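Beta-phenylalanine aminotransferase (Variovorax paradoxus, PDB 4AO9) catalyses the pyridoxal-5'-phosphate-dependent transfer of the amino group of beta-phenylalanine, probably to a keto-acid acceptor. Local coordinates at residues T38-R46 with L81-Y89; I221-G231 with A255-T264. One frame throughout, in Å; residues are numbered along the deposited sequence.

Followed from the N terminus, the chain first leaves the long helix 23-40, turns into helix 42-51 and later returns through the hairpin of strands 80-83 and 88-91; contact 1 closes this loop, with 34 residues between its segments, and ties the helix start to the hairpin turn. Well downstream, contact 2 closes a shorter loop of 23 residues, in which helix 240-253 connects two neighbouring strands of the seven-stranded sheet. The loops follow one another in series, neither nesting nor crossing. Their centres lie 39 Å apart on opposite sides of the chain's centre, and their nearest atoms remain about 16 Å apart: one belongs to the periphery, the other to the coenzyme-bearing core.

Contact 1: residues T38-R46 with L81-Y89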
loop_
_atom_site.group_PDB
_atom_site.type_symbol
_atom_site.label_atom_id
_atom_site.label_comp_id
_atom_site.label_asym_id
_atom_site.label_seq_id
_atom_site.Cartn_x
_atom_site.Cartn_y
_atom_site.Cartn_z
ATOM N N THR A 38 16.854 4.929 29.169
ATOM C CA THR A 38 16.788 3.486 29.411
ATOM C C THR A 38 16.200 3.164 30.789
ATOM O O THR A 38 15.291 2.346 30.899
ATOM C CB THR A 38 18.183 2.838 29.259
ATOM O OG1 THR A 38 18.642 3.007 27.913
ATOM C CG2 THR A 38 18.148 1.349 29.596
ATOM N N ASP A 39 16.710 3.826 31.830
ATOM C CA ASP A 39 16.279 3.549 33.205
ATOM C C ASP A 39 14.812 3.875 33.442
ATOM O O ASP A 39 14.140 3.199 34.219
ATOM C CB ASP A 39 17.143 4.311 34.216
ATOM C CG ASP A 39 18.584 3.822 34.248
ATOM O OD1 ASP A 39 18.878 2.770 33.642
ATOM O OD2 ASP A 39 19.417 4.504 34.879
ATOM N N ALA A 40 14.321 4.894 32.736
ATOM C CA ALA A 40 12.953 5.373 32.903
ATOM C C ALA A 40 11.929 4.569 32.110
ATOM O O ALA A 40 10.729 4.693 32.363
ATOM C CB ALA A 40 12.868 6.843 32.510
ATOM N N ASN A 41 12.401 3.738 31.178
ATOM C CA ASN A 41 11.504 3.023 30.255
ATOM C C ASN A 41 11.732 1.504 30.178
ATOM O O ASN A 41 11.911 0.943 29.086
ATOM C CB ASN A 41 11.552 3.690 28.878
ATOM C CG ASN A 41 10.972 5.076 28.907
ATOM O OD1 ASN A 41 9.756 5.241 28.995
ATOM N ND2 ASN A 41 11.836 6.089 28.900
ATOM N N PRO A 42 11.687 0.817 31.340
ATOM C CA PRO A 42 11.953 -0.626 31.299
ATOM C C PRO A 42 10.919 -1.465 30.546
ATOM O O PRO A 42 11.279 -2.483 29.935
ATOM C CB PRO A 42 11.979 -1.026 32.784
ATOM C CG PRO A 42 11.258 0.061 33.497
ATOM C CD PRO A 42 11.536 1.305 32.729
ATOM N N ALA A 43 9.654 -1.062 30.593
ATOM C CA ALA A 43 8.618 -1.789 29.873
ATOM C C ALA A 43 8.843 -1.662 28.360
ATOM O O ALA A 43 8.721 -2.654 27.632
ATOM C CB ALA A 43 7.235 -1.312 30.268
ATOM N N SER A 44 9.202 -0.469 27.890
ATOM C CA SER A 44 9.530 -0.326 26.466
ATOM C C SER A 44 10.762 -1.135 26.088
ATOM O O SER A 44 10.828 -1.703 24.994
ATOM C CB SER A 44 9.685 1.135 26.048
ATOM O OG SER A 44 8.412 1.726 25.832
ATOM N N GLN A 45 11.737 -1.221 26.994
ATOM C CA GLN A 45 12.921 -2.011 26.679
ATOM C C GLN A 45 12.584 -3.500 26.577
ATOM O O GLN A 45 13.032 -4.167 25.646
ATOM C CB GLN A 45 14.063 -1.775 27.679
ATOM C CG GLN A 45 15.366 -2.423 27.203
ATOM C CD GLN A 45 16.566 -2.061 28.049
ATOM O OE1 GLN A 45 16.460 -1.890 29.256
ATOM N NE2 GLN A 45 17.719 -1.935 27.406
ATOM N N ARG A 46 11.809 -4.009 27.538
ATOM C CA ARG A 46 11.336 -5.398 27.523
ATOM C C ARG A 46 10.593 -5.710 26.226
ATOM O O ARG A 46 10.823 -6.744 25.594
ATOM C CB ARG A 46 10.406 -5.644 28.722
ATOM C CG ARG A 46 9.881 -7.067 28.890
ATOM C CD ARG A 46 9.022 -7.202 30.162
ATOM N NE ARG A 46 9.533 -6.371 31.257
ATOM C CZ ARG A 46 8.855 -5.393 31.861
ATOM N NH1 ARG A 46 7.606 -5.110 31.510
ATOM N NH2 ARG A 46 9.433 -4.697 32.830
ATOM N N LEU A 81 -0.244 11.153 23.914
ATOM C CA LEU A 81 0.219 9.769 23.786
ATOM C C LEU A 81 0.797 9.290 25.108
ATOM O O LEU A 81 1.425 10.065 25.834
ATOM C CB LEU A 81 1.286 9.638 22.679
ATOM C CG LEU A 81 0.815 9.845 21.235
ATOM C CD1 LEU A 81 2.001 9.989 20.295
ATOM C CD2 LEU A 81 -0.086 8.702 20.781
ATOM N N TRP A 82 0.587 8.012 25.408
ATOM C CA TRP A 82 1.189 7.373 26.578
ATOM C C TRP A 82 2.069 6.226 26.117
ATOM O O TRP A 82 1.655 5.413 25.288
ATOM C CB TRP A 82 0.126 6.798 27.510
ATOM C CG TRP A 82 -0.692 7.794 28.267
ATOM C CD1 TRP A 82 -0.536 8.158 29.581
ATOM C CD2 TRP A 82 -1.824 8.528 27.781
ATOM N NE1 TRP A 82 -1.490 9.082 29.931
ATOM C CE2 TRP A 82 -2.291 9.333 28.847
ATOM C CE3 TRP A 82 -2.478 8.603 26.540
ATOM C CZ2 TRP A 82 -3.391 10.191 28.713
ATOM C CZ3 TRP A 82 -3.572 9.453 26.406
ATOM C CH2 TRP A 82 -4.019 10.237 27.493
ATOM N N ASP A 83 3.278 6.153 26.658
ATOM C CA ASP A 83 4.139 5.002 26.384
ATOM C C ASP A 83 3.853 3.798 27.302
ATOM O O ASP A 83 2.999 3.863 28.197
ATOM C CB ASP A 83 5.629 5.407 26.370
ATOM C CG ASP A 83 6.150 5.847 27.730
ATOM O OD1 ASP A 83 5.569 5.447 28.770
ATOM O OD2 ASP A 83 7.168 6.566 27.768
ATOM N N ALA A 84 4.578 2.708 27.068
ATOM C CA ALA A 84 4.373 1.464 27.808
ATOM C C ALA A 84 4.688 1.593 29.301
ATOM O O ALA A 84 4.201 0.804 30.110
ATOM C CB ALA A 84 5.186 0.346 27.181
ATOM N N ASP A 85 5.483 2.596 29.657
ATOM C CA ASP A 85 5.809 2.858 31.060
ATOM C C ASP A 85 4.925 3.930 31.701
ATOM O O ASP A 85 5.136 4.320 32.851
ATOM C CB ASP A 85 7.292 3.196 31.186
ATOM C CG ASP A 85 8.163 1.992 30.927
ATOM O OD1 ASP A 85 8.423 1.234 31.893
ATOM O OD2 ASP A 85 8.547 1.780 29.759
ATOM N N GLY A 86 3.918 4.379 30.959
ATOM C CA GLY A 86 2.901 5.272 31.492
ATOM C C GLY A 86 3.177 6.754 31.410
ATOM O O GLY A 86 2.390 7.551 31.925
ATOM N N HIS A 87 4.277 7.144 30.764
ATOM C CA HIS A 87 4.555 8.562 30.549
ATOM C C HIS A 87 3.547 9.143 29.579
ATOM O O HIS A 87 3.259 8.538 28.535
ATOM C CB HIS A 87 5.952 8.777 29.971
ATOM C CG HIS A 87 7.052 8.212 30.809
ATOM N ND1 HIS A 87 7.858 7.187 30.374
ATOM C CD2 HIS A 87 7.489 8.535 32.050
ATOM C CE1 HIS A 87 8.742 6.893 31.310
ATOM N NE2 HIS A 87 8.538 7.697 32.339
ATOM N N ARG A 88 3.013 10.309 29.934
ATOM C CA ARG A 88 2.075 11.034 29.078
ATOM C C ARG A 88 2.802 12.166 28.372
ATOM O O ARG A 88 3.522 12.939 28.999
ATOM C CB ARG A 88 0.915 11.600 29.908
ATOM C CG ARG A 88 -0.175 12.266 29.069
ATOM C CD ARG A 88 -1.060 13.182 29.922
ATOM N NE ARG A 88 -1.965 13.979 29.092
ATOM C CZ ARG A 88 -3.292 14.005 29.212
ATOM N NH1 ARG A 88 -3.910 13.297 30.156
ATOM N NH2 ARG A 88 -4.007 14.763 28.387
ATOM N N TYR A 89 2.603 12.251 27.058
ATOM C CA TYR A 89 3.234 13.285 26.253
ATOM C C TYR A 89 2.227 14.072 25.438
ATOM O O TYR A 89 1.199 13.532 25.001
ATOM C CB TYR A 89 4.214 12.681 25.247
ATOM C CG TYR A 89 5.226 11.726 25.807
ATOM C CD1 TYR A 89 6.428 12.190 26.342
ATOM C CD2 TYR A 89 4.993 10.352 25.777
ATOM C CE1 TYR A 89 7.369 11.309 26.844
ATOM C CE2 TYR A 89 5.923 9.470 26.275
ATOM C CZ TYR A 89 7.108 9.949 26.805
ATOM O OH TYR A 89 8.028 9.054 27.290
HETATM O O HOH W 1 7.981 3.440 27.785
HETATM O O HOH W 2 10.360 9.205 28.921
#
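D85 swings its CG beside its own backbone N and anti to its carbonyl carbon (chi1 -70°), which carries the carboxylate to the start of helix 42-51, where it receives the amides of A43 and S44. A43 N reaches D85 OD1 at 2.9 Å, on the syn lone pair, and S44 N reaches D85 OD2 at 3.0 Å, a little out of the carboxylate plane. A side chain from a distant hairpin thus takes up two N-H groups of the first helical turn, while N41, at the N-cap position, sends its ND2 back to F37 O. One water grips D85 OD2, N41 OD1 and S44 OG together; the serine hydroxyl is also bonded to T72 N. Next to these amide bonds, A43 CB meets A84 CB at 4.1 Å. The imidazole of H87 comes edge-on, its CE1 3.1 Å from A40 O, with the N41 amide turned 68° from the ring plane. Behind it stands D83: its OD2 accepts H87 ND1 (2.8 Å) nearly in the ring plane and the hydroxyl Y89 OH (2.7 Å) from above the carboxylate, while OD1 takes H87 N. An alanine in place of D83 is likely to leave the Y89 hydroxyl without this acceptor and the H87 ring free to turn from the A40 carbonyl. D83 also begins the type I turn, ending at G86, that joins strands 80-83 and 88-91. Strand 80-83 lies between 88-91 and 72-77, and the contact fits the junction of helices 23-40 and 42-51 against this hairpin, with N41 and Y89 both touching L71.

Contact 2: residues I221-G231 with A255-T264; sequences IAVVLVEPMQG and ALLVFDEVMT. With PLP (pyridoxal-5'-phosphate), chain C.
D260 gives its backbone N to V226 O, and its side chain runs from the sheet to the coenzyme. CB lies 3.9 Å from V226 O; CG, anti to the backbone N (chi1 180°) and 3.5 Å from PLP N1, sends the carboxylate toward the pyridine ring. OD1 accepts V262 N, two residues on, at 3.0 Å, almost in line with its C-O bond, an Asx turn that fixes the carboxylate's rotation. OD2, at the tip, comes within 2.8 Å of PLP N1 and is also hydrogen-bonded to H180 ND1 and N156 ND2, pocket residues that probably steady it. V262 then lies over a face of the pyridine ring, its CG1 3.5 Å from PLP C4. An aspartate facing the pyridine nitrogen from a strand end is a hallmark of fold-type I PLP enzymes. Here strands 221-226 and 256-260 are parallel neighbours in the large sheet, their directions 23° apart, joined through helix 240-253 as a beta-alpha-beta crossover. Five backbone bonds alternate between them, from A222 O to D260 N. On the side facing helix 152-167, V223 CG2 is pressed to 3.3 Å from V258 CG2, tighter than usual carbon contact. On the other side V226 CG1 meets the edge of the F259 ring, whose face receives P228 CG. Past the strand ends, E227 OE1 accepts G231 N and touches the PLP methyl C2A at 3.5 Å, while E227 OE2 takes Y179 N. M263 brings SD to 3.7 Å from G231 CA, where a side chain would collide with the sulfur, and its CE reaches PLP O3.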
loop_
_atom_site.group_PDB
_atom_site.type_symbol
_atom_site.label_atom_id
_atom_site.label_comp_id
_atom_site.label_asym_id
_atom_site.label_seq_id
_atom_site.Cartn_x
_atom_site.Cartn_y
_atom_site.Cartn_z
ATOM N N ILE A 221 12.712 13.013 -21.404
ATOM C CA ILE A 221 12.114 13.210 -20.079
ATOM C C ILE A 221 10.603 13.049 -20.105
ATOM O O ILE A 221 9.894 13.847 -20.726
ATOM C CB ILE A 221 12.515 14.563 -19.449
ATOM C CG1 ILE A 221 14.034 14.601 -19.231
ATOM C CG2 ILE A 221 11.777 14.756 -18.114
ATOM C CD1 ILE A 221 14.564 15.984 -18.920
ATOM N N ALA A 222 10.121 12.003 -19.433
ATOM C CA ALA A 222 8.692 11.740 -19.327
ATOM C C ALA A 222 8.052 12.646 -18.294
ATOM O O ALA A 222 6.907 13.086 -18.455
ATOM C CB ALA A 222 8.457 10.279 -18.924
ATOM N N VAL A 223 8.775 12.898 -17.210
ATOM C CA VAL A 223 8.156 13.488 -16.039
ATOM C C VAL A 223 9.191 14.158 -15.158
ATOM O O VAL A 223 10.342 13.716 -15.083
ATOM C CB VAL A 223 7.301 12.412 -15.283
ATOM C CG1 VAL A 223 8.129 11.233 -14.893
ATOM C CG2 VAL A 223 6.571 13.009 -14.091
ATOM N N VAL A 224 8.779 15.272 -14.553
ATOM C CA VAL A 224 9.519 15.938 -13.486
ATOM C C VAL A 224 8.674 15.756 -12.236
ATOM O O VAL A 224 7.533 16.198 -12.208
ATOM C CB VAL A 224 9.693 17.446 -13.792
ATOM C CG1 VAL A 224 10.438 18.126 -12.641
ATOM C CG2 VAL A 224 10.445 17.644 -15.128
ATOM N N LEU A 225 9.226 15.075 -11.234
ATOM C CA LEU A 225 8.500 14.756 -9.995
ATOM C C LEU A 225 9.138 15.511 -8.838
ATOM O O LEU A 225 10.356 15.419 -8.623
ATOM C CB LEU A 225 8.521 13.237 -9.744
ATOM C CG LEU A 225 8.017 12.764 -8.370
ATOM C CD1 LEU A 225 6.535 13.015 -8.196
ATOM C CD2 LEU A 225 8.318 11.278 -8.169
ATOM N N VAL A 226 8.335 16.285 -8.110
ATOM C CA VAL A 226 8.880 17.149 -7.064
ATOM C C VAL A 226 7.876 17.412 -5.943
ATOM O O VAL A 226 6.662 17.518 -6.178
ATOM C CB VAL A 226 9.388 18.494 -7.689
ATOM C CG1 VAL A 226 8.215 19.333 -8.195
ATOM C CG2 VAL A 226 10.254 19.303 -6.702
ATOM N N GLU A 227 8.405 17.527 -4.726
ATOM C CA GLU A 227 7.641 18.040 -3.581
ATOM C C GLU A 227 7.696 19.569 -3.590
ATOM O O GLU A 227 8.783 20.127 -3.684
ATOM C CB GLU A 227 8.267 17.556 -2.277
ATOM C CG GLU A 227 8.278 16.022 -2.090
ATOM C CD GLU A 227 9.353 15.613 -1.103
ATOM O OE1 GLU A 227 9.056 15.605 0.118
ATOM O OE2 GLU A 227 10.493 15.347 -1.556
ATOM N N PRO A 228 6.541 20.259 -3.492
ATOM C CA PRO A 228 6.622 21.742 -3.460
ATOM C C PRO A 228 7.280 22.282 -2.182
ATOM O O PRO A 228 7.731 23.435 -2.168
ATOM C CB PRO A 228 5.170 22.205 -3.589
ATOM C CG PRO A 228 4.372 21.020 -3.959
ATOM C CD PRO A 228 5.167 19.766 -3.705
ATOM N N MET A 229 7.313 21.460 -1.130
ATOM C CA MET A 229 8.191 21.639 0.024
ATOM C C MET A 229 8.668 20.243 0.363
ATOM O O MET A 229 7.837 19.345 0.544
ATOM C CB MET A 229 7.433 22.223 1.227
ATOM C CG MET A 229 8.291 22.316 2.489
ATOM S SD MET A 229 7.370 22.418 4.044
ATOM C CE MET A 229 6.890 20.697 4.238
ATOM N N GLN A 230 9.979 20.030 0.420
ATOM C CA GLN A 230 10.472 18.700 0.792
ATOM C C GLN A 230 10.182 18.430 2.256
ATOM O O GLN A 230 10.423 19.275 3.123
ATOM C CB GLN A 230 11.951 18.546 0.501
ATOM C CG GLN A 230 12.249 18.408 -0.977
ATOM C CD GLN A 230 13.695 18.064 -1.245
ATOM O OE1 GLN A 230 14.581 18.283 -0.409
ATOM N NE2 GLN A 230 13.951 17.529 -2.422
ATOM N N GLY A 231 9.641 17.248 2.515
ATOM C CA GLY A 231 9.229 16.854 3.864
ATOM C C GLY A 231 10.344 16.159 4.615
ATOM O O GLY A 231 10.957 16.734 5.523
ATOM N N ALA A 255 7.285 17.136 -21.228
ATOM C CA ALA A 255 7.225 16.277 -20.053
ATOM C C ALA A 255 6.026 16.659 -19.205
ATOM O O ALA A 255 5.526 17.793 -19.261
ATOM C CB ALA A 255 8.497 16.432 -19.227
ATOM N N LEU A 256 5.576 15.708 -18.396
ATOM C CA LEU A 256 4.561 16.016 -17.389
ATOM C C LEU A 256 5.217 16.491 -16.104
ATOM O O LEU A 256 6.250 15.962 -15.696
ATOM C CB LEU A 256 3.688 14.785 -17.115
ATOM C CG LEU A 256 2.887 14.173 -18.271
ATOM C CD1 LEU A 256 2.018 13.053 -17.724
ATOM C CD2 LEU A 256 2.000 15.207 -18.945
ATOM N N LEU A 257 4.623 17.484 -15.463
ATOM C CA LEU A 257 5.053 17.860 -14.120
ATOM C C LEU A 257 4.136 17.163 -13.138
ATOM O O LEU A 257 2.911 17.225 -13.275
ATOM C CB LEU A 257 4.961 19.376 -13.906
ATOM C CG LEU A 257 5.274 19.946 -12.520
ATOM C CD1 LEU A 257 6.752 19.752 -12.164
ATOM C CD2 LEU A 257 4.894 21.428 -12.489
ATOM N N VAL A 258 4.731 16.479 -12.165
ATOM C CA VAL A 258 3.964 15.823 -11.104
ATOM C C VAL A 258 4.369 16.425 -9.768
ATOM O O VAL A 258 5.549 16.384 -9.384
ATOM C CB VAL A 258 4.182 14.290 -11.096
ATOM C CG1 VAL A 258 3.434 13.647 -9.925
ATOM C CG2 VAL A 258 3.761 13.672 -12.430
ATOM N N PHE A 259 3.396 17.029 -9.085
ATOM C CA PHE A 259 3.622 17.463 -7.717
ATOM C C PHE A 259 3.219 16.368 -6.737
ATOM O O PHE A 259 2.055 15.924 -6.707
ATOM C CB PHE A 259 2.838 18.734 -7.383
ATOM C CG PHE A 259 3.463 20.028 -7.869
ATOM C CD1 PHE A 259 4.842 20.245 -7.858
ATOM C CD2 PHE A 259 2.631 21.064 -8.275
ATOM C CE1 PHE A 259 5.382 21.468 -8.275
ATOM C CE2 PHE A 259 3.164 22.286 -8.708
ATOM C CZ PHE A 259 4.527 22.485 -8.712
ATOM N N ASP A 260 4.186 15.980 -5.912
ATOM C CA ASP A 260 3.928 15.096 -4.790
ATOM C C ASP A 260 3.436 15.962 -3.635
ATOM O O ASP A 260 4.234 16.620 -2.969
ATOM C CB ASP A 260 5.216 14.337 -4.429
ATOM C CG ASP A 260 5.029 13.392 -3.253
ATOM O OD1 ASP A 260 4.037 13.530 -2.510
ATOM O OD2 ASP A 260 5.881 12.506 -3.073
ATOM N N GLU A 261 2.120 15.963 -3.428
ATOM C CA GLU A 261 1.511 16.719 -2.325
ATOM C C GLU A 261 1.013 15.793 -1.226
ATOM O O GLU A 261 0.129 16.145 -0.442
ATOM C CB GLU A 261 0.408 17.665 -2.827
ATOM C CG GLU A 261 0.927 18.756 -3.780
ATOM C CD GLU A 261 0.228 20.074 -3.582
ATOM O OE1 GLU A 261 0.548 20.758 -2.595
ATOM O OE2 GLU A 261 -0.655 20.395 -4.392
ATOM N N VAL A 262 1.640 14.626 -1.110
ATOM C CA VAL A 262 1.267 13.709 -0.019
ATOM C C VAL A 262 1.341 14.429 1.327
ATOM O O VAL A 262 0.467 14.255 2.171
ATOM C CB VAL A 262 2.125 12.420 -0.035
ATOM C CG1 VAL A 262 1.934 11.604 1.255
ATOM C CG2 VAL A 262 1.800 11.572 -1.267
ATOM N N MET A 263 2.374 15.236 1.515
ATOM C CA MET A 263 2.470 16.075 2.710
ATOM C C MET A 263 1.916 17.488 2.469
ATOM O O MET A 263 1.144 18.012 3.275
ATOM C CB MET A 263 3.922 16.135 3.175
ATOM C CG MET A 263 4.074 16.482 4.613
ATOM S SD MET A 263 5.771 16.153 5.101
ATOM C CE MET A 263 5.740 14.437 5.598
ATOM N N THR A 264 2.285 18.115 1.358
ATOM C CA THR A 264 1.987 19.545 1.184
ATOM C C THR A 264 0.513 19.885 0.937
ATOM O O THR A 264 0.121 21.065 0.992
ATOM C CB THR A 264 2.853 20.207 0.086
ATOM O OG1 THR A 264 2.562 19.621 -1.182
ATOM C CG2 THR A 264 4.347 20.046 0.381
HETATM N N1 PLP C . 5.647 11.356 -0.488
HETATM C C2 PLP C . 5.734 12.205 0.535
HETATM C C2A PLP C . 6.095 13.656 0.210
HETATM C C3 PLP C . 5.486 11.767 1.840
HETATM O O3 PLP C . 5.567 12.591 2.769
HETATM C C4 PLP C . 5.147 10.432 2.113
HETATM C C4A PLP C . 4.842 9.902 3.528
HETATM C C5 PLP C . 5.104 9.571 0.993
HETATM C C6 PLP C . 5.358 10.067 -0.285
HETATM C C5A PLP C . 4.769 8.075 1.148
HETATM O O4P PLP C . 3.516 7.766 1.593
HETATM P P PLP C . 3.313 6.322 2.279
HETATM O O1P PLP C . 4.183 6.306 3.592
HETATM O O2P PLP C . 3.819 5.212 1.291
HETATM O O3P PLP C . 1.843 6.193 2.501
#